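Local coordinates for protein HcgC (Methanococcus maripaludis S2, PDB 5O4J) that probably methylates a carbon of a pyridinol precursor, using S-adenosylmethionine as methyl donor, during biosynthesis of the [Fe]-hydrogenase cofactor, at residues A[105-110]-A[127-132]. Residues are numbered along the deposited sequence; the frame is centred on the assembly and turned at random.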
ATOM      1  N   ASN A 105     -14.744  37.335  28.944  1.00 39.49           N
ATOM      2  CA  ASN A 105     -13.792  38.222  28.289  1.00 38.68           C
ATOM      3  C   ASN A 105     -12.448  37.509  28.233  1.00 35.07           C
ATOM      4  O   ASN A 105     -11.495  37.919  28.906  1.00 37.32           O
ATOM      5  CB  ASN A 105     -13.665  39.550  29.035  1.00 45.13           C
ATOM      6  CG  ASN A 105     -12.810  40.552  28.289  1.00 51.52           C
ATOM      7  OD1 ASN A 105     -12.670  40.474  27.069  1.00 48.28           O
ATOM      8  ND2 ASN A 105     -12.219  41.490  29.019  1.00 61.75           N
ATOM      9  N   PRO A 106     -12.338  36.436  27.453  1.00 33.28           N
ATOM     10  CA  PRO A 106     -11.133  35.600  27.514  1.00 31.28           C
ATOM     11  C   PRO A 106      -9.918  36.304  26.932  1.00 32.21           C
ATOM     12  O   PRO A 106     -10.013  37.036  25.943  1.00 33.54           O
ATOM     13  CB  PRO A 106     -11.516  34.376  26.679  1.00 29.33           C
ATOM     14  CG  PRO A 106     -12.530  34.893  25.715  1.00 31.77           C
ATOM     15  CD  PRO A 106     -13.314  35.930  26.473  1.00 34.69           C
ATOM     16  N   ASP A 107      -8.764  36.080  27.562  1.00 29.55           N
ATOM     17  CA  ASP A 107      -7.502  36.500  26.973  1.00 29.44           C
ATOM     18  C   ASP A 107      -6.811  35.371  26.217  1.00 27.70           C
ATOM     19  O   ASP A 107      -5.795  35.616  25.560  1.00 28.39           O
ATOM     20  CB  ASP A 107      -6.572  37.107  28.044  1.00 33.09           C
ATOM     21  CG  ASP A 107      -6.473  36.272  29.308  1.00 36.56           C
ATOM     22  OD1 ASP A 107      -7.159  35.241  29.430  1.00 36.89           O
ATOM     23  OD2 ASP A 107      -5.718  36.692  30.210  1.00 36.29           O
ATOM     24  N   LEU A 108      -7.359  34.157  26.266  1.00 27.92           N
ATOM     25  CA  LEU A 108      -6.904  33.041  25.443  1.00 26.67           C
ATOM     26  C   LEU A 108      -8.126  32.365  24.841  1.00 25.52           C
ATOM     27  O   LEU A 108      -9.028  31.948  25.572  1.00 27.00           O
ATOM     28  CB  LEU A 108      -6.086  32.039  26.258  1.00 25.40           C
ATOM     29  CG  LEU A 108      -5.730  30.710  25.580  1.00 23.94           C
ATOM     30  CD1 LEU A 108      -4.878  30.916  24.332  1.00 23.32           C
ATOM     31  CD2 LEU A 108      -5.038  29.776  26.565  1.00 24.23           C
ATOM     32  N   VAL A 109      -8.158  32.256  23.520  1.00 23.57           N
ATOM     33  CA  VAL A 109      -9.233  31.568  22.813  1.00 24.11           C
ATOM     34  C   VAL A 109      -8.601  30.473  21.967  1.00 23.03           C
ATOM     35  O   VAL A 109      -7.623  30.717  21.256  1.00 26.25           O
ATOM     36  CB  VAL A 109     -10.061  32.536  21.942  1.00 26.66           C
ATOM     37  CG1 VAL A 109     -11.117  31.787  21.130  1.00 27.64           C
ATOM     38  CG2 VAL A 109     -10.729  33.604  22.808  1.00 29.34           C
ATOM     39  N   ILE A 110      -9.145  29.265  22.059  1.00 22.24           N
ATOM     40  CA  ILE A 110      -8.684  28.141  21.259  1.00 23.03           C
ATOM     41  C   ILE A 110      -9.911  27.546  20.589  1.00 24.07           C
ATOM     42  O   ILE A 110     -10.846  27.120  21.276  1.00 25.35           O
ATOM     43  CB  ILE A 110      -7.955  27.075  22.096  1.00 21.88           C
ATOM     44  CG1 ILE A 110      -6.772  27.723  22.833  1.00 22.42           C
ATOM     45  CG2 ILE A 110      -7.489  25.931  21.205  1.00 20.34           C
ATOM     46  CD1 ILE A 110      -5.977  26.772  23.706  1.00 24.09           C
ATOM     47  N   ASN A 127     -11.565  39.420  22.039  1.00 31.77           N
ATOM     48  CA  ASN A 127     -10.370  40.244  21.865  1.00 32.29           C
ATOM     49  C   ASN A 127      -9.297  39.696  22.792  1.00 36.88           C
ATOM     50  O   ASN A 127      -8.901  40.339  23.773  1.00 39.44           O
ATOM     51  CB  ASN A 127     -10.669  41.716  22.165  1.00 37.94           C
ATOM     52  CG  ASN A 127      -9.472  42.621  21.921  1.00 46.74           C
ATOM     53  OD1 ASN A 127      -8.631  42.347  21.064  1.00 49.49           O
ATOM     54  ND2 ASN A 127      -9.381  43.700  22.691  1.00 48.97           N
ATOM     55  N   PRO A 128      -8.805  38.496  22.511  1.00 35.15           N
ATOM     56  CA  PRO A 128      -7.843  37.855  23.404  1.00 34.04           C
ATOM     57  C   PRO A 128      -6.417  38.311  23.116  1.00 31.68           C
ATOM     58  O   PRO A 128      -6.121  38.935  22.097  1.00 33.05           O
ATOM     59  CB  PRO A 128      -8.015  36.365  23.078  1.00 34.73           C
ATOM     60  CG  PRO A 128      -8.355  36.359  21.624  1.00 37.29           C
ATOM     61  CD  PRO A 128      -9.138  37.637  21.359  1.00 35.57           C
ATOM     62  N   LYS A 129      -5.537  37.993  24.060  1.00 32.57           N
ATOM     63  CA  LYS A 129      -4.108  38.130  23.816  1.00 34.25           C
ATOM     64  C   LYS A 129      -3.645  37.125  22.775  1.00 32.14           C
ATOM     65  O   LYS A 129      -2.851  37.457  21.889  1.00 31.00           O
ATOM     66  CB  LYS A 129      -3.352  37.926  25.127  1.00 37.13           C
ATOM     67  CG  LYS A 129      -3.591  39.025  26.141  1.00 40.63           C
ATOM     68  CD  LYS A 129      -2.932  38.694  27.464  1.00 48.18           C
ATOM     69  CE  LYS A 129      -3.219  39.762  28.504  1.00 57.84           C
ATOM     70  NZ  LYS A 129      -2.884  39.295  29.876  1.00 63.81           N
ATOM     71  N   VAL A 130      -4.158  35.901  22.851  1.00 28.95           N
ATOM     72  CA  VAL A 130      -3.725  34.798  22.002  1.00 24.54           C
ATOM     73  C   VAL A 130      -4.954  34.090  21.451  1.00 23.99           C
ATOM     74  O   VAL A 130      -5.910  33.825  22.189  1.00 25.37           O
ATOM     75  CB  VAL A 130      -2.829  33.813  22.774  1.00 23.49           C
ATOM     76  CG1 VAL A 130      -2.487  32.589  21.930  1.00 24.32           C
ATOM     77  CG2 VAL A 130      -1.561  34.527  23.227  1.00 27.66           C
ATOM     78  N   LEU A 131      -4.935  33.817  20.150  1.00 24.02           N
ATOM     79  CA  LEU A 131      -5.935  33.002  19.478  1.00 24.27           C
ATOM     80  C   LEU A 131      -5.226  31.830  18.818  1.00 24.12           C
ATOM     81  O   LEU A 131      -4.259  32.031  18.081  1.00 22.99           O
ATOM     82  CB  LEU A 131      -6.689  33.817  18.425  1.00 23.79           C
ATOM     83  CG  LEU A 131      -7.599  33.016  17.488  1.00 26.68           C
ATOM     84  CD1 LEU A 131      -8.760  32.435  18.264  1.00 28.86           C
ATOM     85  CD2 LEU A 131      -8.090  33.887  16.343  1.00 31.43           C
ATOM     86  N   ILE A 132      -5.700  30.613  19.085  1.00 20.88           N
ATOM     87  CA  ILE A 132      -5.235  29.409  18.402  1.00 20.47           C
ATOM     88  C   ILE A 132      -6.434  28.759  17.738  1.00 21.96           C
ATOM     89  O   ILE A 132      -7.454  28.536  18.396  1.00 23.80           O
ATOM     90  CB  ILE A 132      -4.573  28.414  19.370  1.00 20.23           C
ATOM     91  CG1 ILE A 132      -3.358  29.056  20.037  1.00 22.61           C
ATOM     92  CG2 ILE A 132      -4.183  27.133  18.635  1.00 20.13           C
ATOM     93  CD1 ILE A 132      -2.800  28.255  21.180  1.00 23.50           C
TER
HETATM   94  O   HOH W   1     -11.890  38.558  24.824  1.00 38.18           O
HETATM   95  O   HOH W   2      -7.941  39.791  26.308  1.00 43.45           O
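Val109 is the hub where strands 108-111 and 130-134 pair in parallel as the two strands of a beta-alpha-beta unit, a step in the Rossmann-like sheet of HcgC; the segment axes diverge by just 7°. Its N reaches Val130 O at 3.0 Å and its O accepts from Ile132 N at 2.9 Å, both bonds nearly straight. One residue earlier, the buried Asp107 O takes Val130 N and, by a weak bent bond, Lys129 N. Packing is tight on both faces here. Val109, with CG1 anti to the backbone N (chi1 176°), sets that methyl 3.8 Å from Leu131 CD1, while its other methyl, CG2, comes obliquely at the CB-CG side of the Pro128 ring, 3.8 Å from Pro128 CG. On the opposite face, Leu108 CD1 meets Val130 CG1 side by side, and both residues touch Leu37 of helix 18-37, which covers this face. Further along it, the Ile110 side chain is about 9 Å from bound S-adenosylhomocysteine.

The strand entrance is looser and wetter, with Asn105, Asn127 and Lys129 exposed. Lys129 runs extended alongside Asp107, yet NZ stays 3.9 Å from Asp107 OD2, a long salt bridge; the carboxylate is held instead by the backbone N atoms of Lys43 and Gln44. Beyond it, one water accepts from Asn127 N and donates to Asn105 OD1 and, at 2.7 Å, to Pro106 O.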